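Local structure of uncharacterized protein (Streptococcus pneumoniae, 3LFT) at residues L18-Y32 / Q236-V248. The protein probably serves as the substrate-binding protein of an ABC transporter and binds L-tryptophan in the cleft between its two lobes. Sequence-based numbering, arbitrary orientation.
Sequences LIYKGIQDGLAEEGY and QHDLGVATGKMIV. With TRP (tryptophan), chain C.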
# COMPACT_ATOMS: atom_id res chain seq x y z
N LEU A 18 10.04 4.46 -0.30
CA LEU A 18 10.72 3.73 0.77
C LEU A 18 10.79 2.22 0.48
O LEU A 18 11.82 1.59 0.75
CB LEU A 18 10.05 4.03 2.12
CG LEU A 18 10.72 3.47 3.38
CD1 LEU A 18 12.22 3.77 3.49
CD2 LEU A 18 9.97 4.01 4.59
N ILE A 19 9.73 1.66 -0.10
CA ILE A 19 9.79 0.29 -0.58
C ILE A 19 10.93 0.12 -1.60
O ILE A 19 11.71 -0.84 -1.50
CB ILE A 19 8.43 -0.15 -1.16
CG1 ILE A 19 7.41 -0.21 -0.02
CG2 ILE A 19 8.56 -1.50 -1.88
CD1 ILE A 19 6.00 -0.34 -0.53
N TYR A 20 11.05 1.04 -2.55
CA TYR A 20 12.11 0.92 -3.53
C TYR A 20 13.50 1.01 -2.87
O TYR A 20 14.41 0.26 -3.25
CB TYR A 20 11.94 1.93 -4.69
CG TYR A 20 13.00 1.78 -5.77
CD1 TYR A 20 13.73 2.89 -6.21
CD2 TYR A 20 13.28 0.54 -6.33
CE1 TYR A 20 14.70 2.76 -7.21
CE2 TYR A 20 14.26 0.40 -7.31
CZ TYR A 20 14.95 1.50 -7.73
OH TYR A 20 15.91 1.35 -8.71
N LYS A 21 13.66 1.90 -1.89
CA LYS A 21 14.91 1.98 -1.14
C LYS A 21 15.20 0.62 -0.50
O LYS A 21 16.33 0.11 -0.56
CB LYS A 21 14.83 3.08 -0.07
CG LYS A 21 15.78 2.94 1.11
CD LYS A 21 17.20 3.39 0.80
CE LYS A 21 18.09 3.21 2.01
NZ LYS A 21 17.30 3.13 3.28
N GLY A 22 14.17 0.02 0.11
CA GLY A 22 14.29 -1.32 0.70
C GLY A 22 14.69 -2.38 -0.31
O GLY A 22 15.54 -3.22 -0.01
N ILE A 23 14.12 -2.34 -1.51
CA ILE A 23 14.51 -3.26 -2.57
C ILE A 23 16.01 -3.16 -2.84
O ILE A 23 16.72 -4.18 -2.89
CB ILE A 23 13.69 -3.02 -3.87
CG1 ILE A 23 12.24 -3.47 -3.67
CG2 ILE A 23 14.36 -3.72 -5.09
CD1 ILE A 23 11.29 -2.99 -4.77
N GLN A 24 16.48 -1.93 -3.03
CA GLN A 24 17.89 -1.70 -3.29
C GLN A 24 18.76 -2.19 -2.13
O GLN A 24 19.81 -2.78 -2.37
CB GLN A 24 18.14 -0.22 -3.54
CG GLN A 24 17.52 0.30 -4.82
CD GLN A 24 17.63 1.80 -4.94
OE1 GLN A 24 18.34 2.33 -5.81
NE2 GLN A 24 16.91 2.52 -4.09
N ASP A 25 18.31 -1.96 -0.89
CA ASP A 25 19.09 -2.40 0.26
C ASP A 25 19.15 -3.92 0.29
O ASP A 25 20.20 -4.48 0.60
CB ASP A 25 18.47 -1.88 1.55
CG ASP A 25 18.60 -0.37 1.70
OD1 ASP A 25 19.42 0.27 0.99
OD2 ASP A 25 17.90 0.16 2.58
N GLY A 26 18.03 -4.59 -0.02
CA GLY A 26 17.99 -6.06 0.05
C GLY A 26 18.85 -6.68 -1.03
O GLY A 26 19.58 -7.64 -0.78
N LEU A 27 18.79 -6.13 -2.24
CA LEU A 27 19.71 -6.53 -3.32
C LEU A 27 21.17 -6.36 -2.93
O LEU A 27 21.98 -7.25 -3.13
CB LEU A 27 19.45 -5.71 -4.59
CG LEU A 27 18.14 -6.02 -5.30
CD1 LEU A 27 17.87 -4.95 -6.34
CD2 LEU A 27 18.22 -7.39 -5.94
N ALA A 28 21.50 -5.19 -2.38
CA ALA A 28 22.88 -4.89 -2.04
C ALA A 28 23.42 -5.84 -0.97
O ALA A 28 24.58 -6.27 -1.03
CB ALA A 28 22.99 -3.45 -1.60
N GLU A 29 22.58 -6.20 0.00
CA GLU A 29 22.98 -7.11 1.08
C GLU A 29 23.40 -8.48 0.53
O GLU A 29 24.24 -9.16 1.10
CB GLU A 29 21.82 -7.24 2.09
CG GLU A 29 22.09 -8.08 3.32
CD GLU A 29 20.83 -8.25 4.17
OE1 GLU A 29 20.79 -9.18 4.99
OE2 GLU A 29 19.88 -7.46 4.02
N GLU A 30 22.81 -8.85 -0.60
CA GLU A 30 23.11 -10.13 -1.26
C GLU A 30 24.22 -10.02 -2.31
O GLU A 30 24.54 -11.00 -2.98
CB GLU A 30 21.83 -10.70 -1.90
CG GLU A 30 20.69 -11.01 -0.92
CD GLU A 30 21.12 -11.97 0.18
OE1 GLU A 30 21.94 -12.87 -0.09
OE2 GLU A 30 20.64 -11.80 1.31
N GLY A 31 24.80 -8.83 -2.45
CA GLY A 31 25.89 -8.60 -3.41
C GLY A 31 25.47 -8.01 -4.75
O GLY A 31 26.32 -7.74 -5.61
N TYR A 32 24.17 -7.81 -4.93
CA TYR A 32 23.66 -7.27 -6.18
C TYR A 32 23.63 -5.75 -6.11
O TYR A 32 22.64 -5.12 -5.74
CB TYR A 32 22.30 -7.89 -6.53
CG TYR A 32 22.39 -9.38 -6.82
CD1 TYR A 32 22.41 -9.86 -8.13
CD2 TYR A 32 22.48 -10.31 -5.78
CE1 TYR A 32 22.50 -11.23 -8.39
CE2 TYR A 32 22.57 -11.67 -6.02
CZ TYR A 32 22.58 -12.13 -7.32
OH TYR A 32 22.66 -13.49 -7.57
N GLN A 236 7.33 -0.24 5.77
CA GLN A 236 7.55 -0.15 4.33
C GLN A 236 8.94 -0.57 3.93
O GLN A 236 9.13 -1.26 2.92
CB GLN A 236 7.27 1.26 3.84
CG GLN A 236 5.86 1.76 4.19
CD GLN A 236 4.79 0.92 3.52
OE1 GLN A 236 4.60 1.04 2.30
NE2 GLN A 236 4.10 0.09 4.28
N HIS A 237 9.93 -0.17 4.72
CA HIS A 237 11.29 -0.61 4.41
C HIS A 237 11.43 -2.13 4.48
O HIS A 237 12.08 -2.75 3.62
CB HIS A 237 12.31 0.14 5.27
CG HIS A 237 13.72 -0.26 4.99
ND1 HIS A 237 14.44 0.22 3.92
CD2 HIS A 237 14.53 -1.13 5.62
CE1 HIS A 237 15.64 -0.32 3.92
NE2 HIS A 237 15.72 -1.15 4.94
N ASP A 238 10.80 -2.76 5.48
CA ASP A 238 10.78 -4.24 5.57
C ASP A 238 10.17 -4.90 4.33
O ASP A 238 10.67 -5.93 3.86
CB ASP A 238 10.05 -4.72 6.83
CG ASP A 238 10.83 -4.50 8.12
OD1 ASP A 238 12.05 -4.26 8.08
OD2 ASP A 238 10.18 -4.58 9.19
N LEU A 239 9.10 -4.32 3.82
CA LEU A 239 8.48 -4.83 2.58
C LEU A 239 9.46 -4.79 1.44
O LEU A 239 9.57 -5.75 0.65
CB LEU A 239 7.23 -4.04 2.20
CG LEU A 239 6.03 -4.18 3.15
CD1 LEU A 239 5.00 -3.11 2.81
CD2 LEU A 239 5.45 -5.59 3.08
N GLY A 240 10.20 -3.69 1.33
CA GLY A 240 11.14 -3.56 0.22
C GLY A 240 12.31 -4.52 0.36
O GLY A 240 12.72 -5.17 -0.61
N VAL A 241 12.88 -4.64 1.56
CA VAL A 241 13.99 -5.58 1.75
C VAL A 241 13.56 -7.01 1.43
O VAL A 241 14.28 -7.74 0.74
CB VAL A 241 14.56 -5.50 3.19
CG1 VAL A 241 15.63 -6.58 3.44
CG2 VAL A 241 15.16 -4.13 3.43
N ALA A 242 12.37 -7.39 1.88
CA ALA A 242 11.89 -8.74 1.62
C ALA A 242 11.69 -8.97 0.12
O ALA A 242 11.96 -10.05 -0.40
CB ALA A 242 10.58 -8.99 2.37
N THR A 243 11.25 -7.92 -0.59
CA THR A 243 11.11 -8.01 -2.03
C THR A 243 12.50 -8.18 -2.66
O THR A 243 12.68 -9.01 -3.56
CB THR A 243 10.45 -6.76 -2.60
OG1 THR A 243 9.14 -6.58 -2.04
CG2 THR A 243 10.31 -6.85 -4.12
N GLY A 244 13.48 -7.40 -2.20
CA GLY A 244 14.86 -7.56 -2.70
C GLY A 244 15.36 -8.98 -2.56
O GLY A 244 15.98 -9.54 -3.49
N LYS A 245 15.14 -9.57 -1.40
CA LYS A 245 15.57 -10.94 -1.20
C LYS A 245 14.87 -11.94 -2.09
O LYS A 245 15.52 -12.88 -2.56
CB LYS A 245 15.46 -11.31 0.27
CG LYS A 245 16.52 -10.55 1.05
CD LYS A 245 16.49 -10.81 2.54
CE LYS A 245 17.58 -10.00 3.22
NZ LYS A 245 18.95 -10.42 2.82
N MSE A 246 13.59 -11.75 -2.39
CA MSE A 246 12.88 -12.63 -3.33
C MSE A 246 13.37 -12.43 -4.75
O MSE A 246 13.46 -13.41 -5.49
CB MSE A 246 11.36 -12.45 -3.24
CG MSE A 246 10.83 -12.86 -1.87
SE MSE A 246 8.90 -12.89 -1.81
CE MSE A 246 8.62 -14.54 -2.79
N ILE A 247 13.72 -11.20 -5.13
CA ILE A 247 14.30 -10.98 -6.45
C ILE A 247 15.57 -11.83 -6.58
O ILE A 247 15.77 -12.48 -7.61
CB ILE A 247 14.64 -9.50 -6.64
CG1 ILE A 247 13.36 -8.68 -6.77
CG2 ILE A 247 15.51 -9.30 -7.86
CD1 ILE A 247 13.59 -7.17 -6.60
N VAL A 248 16.41 -11.82 -5.55
CA VAL A 248 17.64 -12.60 -5.60
C VAL A 248 17.34 -14.09 -5.69
O VAL A 248 17.99 -14.81 -6.46
CB VAL A 248 18.53 -12.27 -4.39
CG1 VAL A 248 19.71 -13.24 -4.28
CG2 VAL A 248 19.03 -10.82 -4.51
N TRP C . -0.08 -2.33 -1.21
CA TRP C . -0.44 -1.30 -2.23
C TRP C . -0.99 -1.96 -3.45
O TRP C . -1.00 -1.36 -4.53
CB TRP C . 0.79 -0.44 -2.55
CG TRP C . 1.29 0.29 -1.32
CD1 TRP C . 2.37 -0.06 -0.51
CD2 TRP C . 0.71 1.50 -0.74
NE1 TRP C . 2.48 0.85 0.52
CE2 TRP C . 1.53 1.78 0.44
CE3 TRP C . -0.37 2.28 -1.08
CZ2 TRP C . 1.20 2.88 1.22
CZ3 TRP C . -0.67 3.37 -0.28
CH2 TRP C . 0.12 3.66 0.85
OXT TRP C . -1.44 -3.11 -3.37
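Gly22 and Gly240 bring helices 18-29 and 236-248 backbone to backbone, the helix axes 6.3 Å apart and crossing at -42°, the two glycine CA atoms 3.9 Å from each other. Without side chains, Gly22, Gly26, Gly240 and Gly244 let the backbones touch, a GxxxG pair on each helix, as is characteristic of very close helix packing. Such closeness permits CA-H...O contacts, as from Gly240 CA to Ile19 O (3.3 Å).

Beside the seam, Ile23 is a knob among Gly240, Thr243, Gly244 and Ile247; chi1 -71° sets CG1 anti to the carbonyl carbon and against Thr243 CB, while CG2 meets Ile247 CD1 (3.8 Å). Thr243 suits this buried place because OG1 hydrogen-bonds back to Leu239 O, leaving its methyl for Ile23. Farther along, Leu27 and Tyr32 pack on branched Val248. Lys245 NZ forms salt bridges with Glu30 OE2 (2.7 Å) and Glu29 OE1, its long chain reaching across to the end of the other helix.

At the other end, Gln236 OE1 accepts a nearly straight hydrogen bond from the ligand indole NE1 (2.8 Å, 168°), and Ile19 CD1 touches the ligand's CD1. On their inner side, Ile23 and Ile247 rest on strand 65-69, and Leu239 on strands 110-115 and 262-264, so the pair packs on part of one face of the six-stranded parallel sheet.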